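PDB 2FEF: hypothetical protein PA2201 from Pseudomonas aeruginosa, which is of unknown function but probably acts as an immunity protein that protects the cell from a PoNe-type DNase toxin. Local coordinates for residues R31-A36 / I91-A96. Residues are numbered along the deposited sequence; the frame is centred on the assembly and turned at random. Where two conformers were deposited one is given.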
ATOM      1  N   ARG B  31     -17.755  18.836  -9.741  1.00 26.47           N
ATOM      2  CA  ARG B  31     -17.637  19.872  -8.719  1.00 25.82           C
ATOM      3  C   ARG B  31     -16.209  20.368  -8.748  1.00 27.67           C
ATOM      4  O   ARG B  31     -15.362  19.769  -9.420  1.00 27.55           O
ATOM      5  CB  ARG B  31     -17.986  19.308  -7.326  1.00 26.28           C
ATOM      6  CG  ARG B  31     -17.039  18.248  -6.799  1.00 24.49           C
ATOM      7  CD  ARG B  31     -17.575  17.601  -5.519  1.00 25.40           C
ATOM      8  NE  ARG B  31     -16.604  16.645  -4.943  1.00 24.82           N
ATOM      9  CZ  ARG B  31     -15.647  16.949  -4.075  1.00 29.74           C
ATOM     10  NH1 ARG B  31     -15.498  18.195  -3.619  1.00 30.82           N
ATOM     11  NH2 ARG B  31     -14.809  15.981  -3.657  1.00 30.54           N
ATOM     12  N   ASN B  32     -15.928  21.457  -8.024  1.00 28.23           N
ATOM     13  CA  ASN B  32     -14.577  22.020  -7.960  0.50 28.99           C
ATOM     14  C   ASN B  32     -13.649  21.076  -7.219  1.00 28.30           C
ATOM     15  O   ASN B  32     -13.869  20.769  -6.042  1.00 29.17           O
ATOM     16  CB  ASN B  32     -14.556  23.400  -7.274  0.50 29.29           C
ATOM     17  CG  ASN B  32     -13.160  24.024  -7.257  0.50 30.26           C
ATOM     18  OD1 ASN B  32     -12.544  24.215  -8.299  0.50 32.96           O
ATOM     19  ND2 ASN B  32     -12.657  24.327  -6.066  0.50 31.81           N
ATOM     20  N   ILE B  33     -12.631  20.586  -7.903  1.00 28.67           N
ATOM     21  CA  ILE B  33     -11.666  19.673  -7.261  1.00 29.05           C
ATOM     22  C   ILE B  33     -10.266  20.115  -7.634  1.00 29.82           C
ATOM     23  O   ILE B  33     -10.091  20.906  -8.562  1.00 28.92           O
ATOM     24  CB  ILE B  33     -11.895  18.203  -7.678  1.00 28.98           C
ATOM     25  CG1 ILE B  33     -11.680  18.024  -9.186  1.00 29.18           C
ATOM     26  CG2 ILE B  33     -13.265  17.714  -7.188  1.00 30.11           C
ATOM     27  CD1 ILE B  33     -11.627  16.583  -9.626  1.00 27.74           C
ATOM     28  N   ASP B  34      -9.267  19.662  -6.886  1.00 29.16           N
ATOM     29  CA  ASP B  34      -7.899  19.900  -7.304  1.00 30.98           C
ATOM     30  C   ASP B  34      -7.482  18.724  -8.181  1.00 30.66           C
ATOM     31  O   ASP B  34      -7.395  17.597  -7.684  1.00 30.01           O
ATOM     32  CB  ASP B  34      -6.990  20.015  -6.086  1.00 31.76           C
ATOM     33  CG  ASP B  34      -5.560  20.304  -6.475  1.00 36.28           C
ATOM     34  OD1 ASP B  34      -4.890  19.408  -7.043  1.00 37.88           O
ATOM     35  OD2 ASP B  34      -5.115  21.442  -6.231  1.00 41.05           O
ATOM     36  N   LEU B  35      -7.233  18.962  -9.470  1.00 30.53           N
ATOM     37  CA  LEU B  35      -6.931  17.848 -10.371  1.00 31.31           C
ATOM     38  C   LEU B  35      -5.652  17.076 -10.021  1.00 30.73           C
ATOM     39  O   LEU B  35      -5.597  15.858 -10.229  1.00 29.29           O
ATOM     40  CB  LEU B  35      -6.934  18.273 -11.850  1.00 32.73           C
ATOM     41  CG  LEU B  35      -8.319  18.586 -12.448  1.00 34.99           C
ATOM     42  CD1 LEU B  35      -8.167  19.165 -13.838  1.00 36.37           C
ATOM     43  CD2 LEU B  35      -9.178  17.312 -12.474  1.00 36.95           C
ATOM     44  N   ALA B  36      -4.628  17.767  -9.514  1.00 30.09           N
ATOM     45  CA  ALA B  36      -3.390  17.058  -9.105  1.00 29.66           C
ATOM     46  C   ALA B  36      -3.650  16.078  -7.958  1.00 28.97           C
ATOM     47  O   ALA B  36      -3.239  14.915  -8.007  1.00 27.82           O
ATOM     48  CB  ALA B  36      -2.273  18.054  -8.734  1.00 31.35           C
ATOM     49  N   ILE B  91     -16.993   9.706 -10.006  1.00 24.75           N
ATOM     50  CA  ILE B  91     -18.111  10.666 -10.012  1.00 24.72           C
ATOM     51  C   ILE B  91     -17.604  12.125  -9.895  1.00 25.19           C
ATOM     52  O   ILE B  91     -17.952  13.021 -10.724  1.00 23.76           O
ATOM     53  CB  ILE B  91     -19.151  10.383  -8.863  1.00 24.05           C
ATOM     54  CG1 ILE B  91     -19.720   8.951  -8.998  1.00 23.22           C
ATOM     55  CG2 ILE B  91     -20.317  11.462  -8.961  1.00 24.88           C
ATOM     56  CD1 ILE B  91     -20.512   8.476  -7.783  1.00 25.83           C
ATOM     57  N   ASP B  92     -16.779  12.379  -8.879  1.00 25.71           N
ATOM     58  CA  ASP B  92     -16.142  13.725  -8.729  1.00 27.12           C
ATOM     59  C   ASP B  92     -15.470  14.208 -10.021  1.00 27.23           C
ATOM     60  O   ASP B  92     -15.594  15.378 -10.417  1.00 27.86           O
ATOM     61  CB  ASP B  92     -15.053  13.674  -7.653  1.00 26.48           C
ATOM     62  CG  ASP B  92     -15.590  13.724  -6.225  1.00 29.22           C
ATOM     63  OD1 ASP B  92     -16.809  13.895  -6.018  1.00 29.99           O
ATOM     64  OD2 ASP B  92     -14.747  13.545  -5.289  1.00 28.34           O
ATOM     65  N   ARG B  93     -14.775  13.285 -10.692  1.00 27.07           N
ATOM     66  CA  ARG B  93     -13.930  13.625 -11.834  1.00 26.51           C
ATOM     67  C   ARG B  93     -14.739  13.981 -13.078  1.00 25.87           C
ATOM     68  O   ARG B  93     -14.196  14.561 -14.021  1.00 26.49           O
ATOM     69  CB  ARG B  93     -12.974  12.468 -12.175  1.00 26.87           C
ATOM     70  CG  ARG B  93     -11.985  12.799 -13.321  1.00 26.79           C
ATOM     71  CD  ARG B  93     -11.086  13.974 -12.958  1.00 27.55           C
ATOM     72  NE  ARG B  93     -10.201  14.360 -14.072  1.00 28.63           N
ATOM     73  CZ  ARG B  93     -10.582  15.063 -15.135  1.00 29.17           C
ATOM     74  NH1 ARG B  93     -11.844  15.503 -15.240  1.00 28.24           N
ATOM     75  NH2 ARG B  93      -9.684  15.341 -16.096  1.00 28.77           N
ATOM     76  N   GLY B  94     -16.014  13.604 -13.101  1.00 25.73           N
ATOM     77  CA  GLY B  94     -16.866  13.911 -14.261  1.00 25.83           C
ATOM     78  C   GLY B  94     -16.941  12.778 -15.277  1.00 26.27           C
ATOM     79  O   GLY B  94     -17.421  12.991 -16.386  1.00 26.32           O
ATOM     80  N   LEU B  95     -16.492  11.569 -14.914  1.00 26.18           N
ATOM     81  CA  LEU B  95     -16.632  10.408 -15.828  1.00 27.08           C
ATOM     82  C   LEU B  95     -18.124  10.183 -16.141  1.00 26.97           C
ATOM     83  O   LEU B  95     -18.979  10.264 -15.252  1.00 26.60           O
ATOM     84  CB  LEU B  95     -15.965   9.140 -15.250  1.00 28.05           C
ATOM     85  CG  LEU B  95     -14.421   9.250 -15.220  1.00 30.79           C
ATOM     86  CD1 LEU B  95     -13.810   8.109 -14.479  1.00 35.05           C
ATOM     87  CD2 LEU B  95     -13.897   9.225 -16.629  1.00 34.80           C
ATOM     88  N   ALA B  96     -18.432   9.925 -17.401  1.00 27.28           N
ATOM     89  CA  ALA B  96     -19.831   9.834 -17.809  1.00 27.50           C
ATOM     90  C   ALA B  96     -20.430   8.502 -17.375  1.00 27.25           C
ATOM     91  O   ALA B  96     -19.714   7.589 -16.893  1.00 26.96           O
ATOM     92  CB  ALA B  96     -19.979  10.046 -19.275  1.00 28.75           C
TER
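Arg31 reaches from the loop ahead of helix 35-54 to Asp92, in the last turn of helix 66-93, and ends in a two-nitrogen salt bridge. With chi1 at 65°, CG leaves CB between the backbone N and the carbonyl carbon, and the chain then runs extended to NE. On the way CG passes 3.8 Å from Ile33 CG2, a neighbour in its own loop, and CD comes to 3.8 Å from Asp92 OD1. NE gives that oxygen a nearly straight hydrogen bond of 3.0 Å (Arg31 NE to Asp92 OD1), lying in the guanidinium plane. At the tip, Arg31 NH2 binds Asp92 OD2 at 2.9 Å, somewhat tilted from that plane. NE and NH2 make a side-on grip, one oxygen each; with the planes 74° apart, both nitrogens meet the carboxylate from above its plane. Asp92 OD1 also accepts a bond from Trp256 NE1, and Arg31 packs on Trp255 and Trp256. The salt bridge sits where helix 66-93 ends in a Schellman motif: Gly94, at positive phi, turns the chain toward helix 97-127, and Arg30 bonds the carbonyls of Ile91 and Leu95. Ile33 CG2 lies over the centre of one face of the Arg31 guanidinium and comes to 4.4 Å from Asp92 CB. The other branch of Ile33 ends with CD1 4.2 Å from Asp92 O and 4.3 Å from Arg93 CD. Arg93, bent at chi2, brings its guanidinium back toward Leu35, and NH1 donates to the carbonyl O of Arg27, earlier in the chain. Leu35, in the first turn of helix 35-54, crosses this side chain at about a right angle and sets CD2 over one guanidinium face, off-centre and 3.5 Å from Arg93 NE.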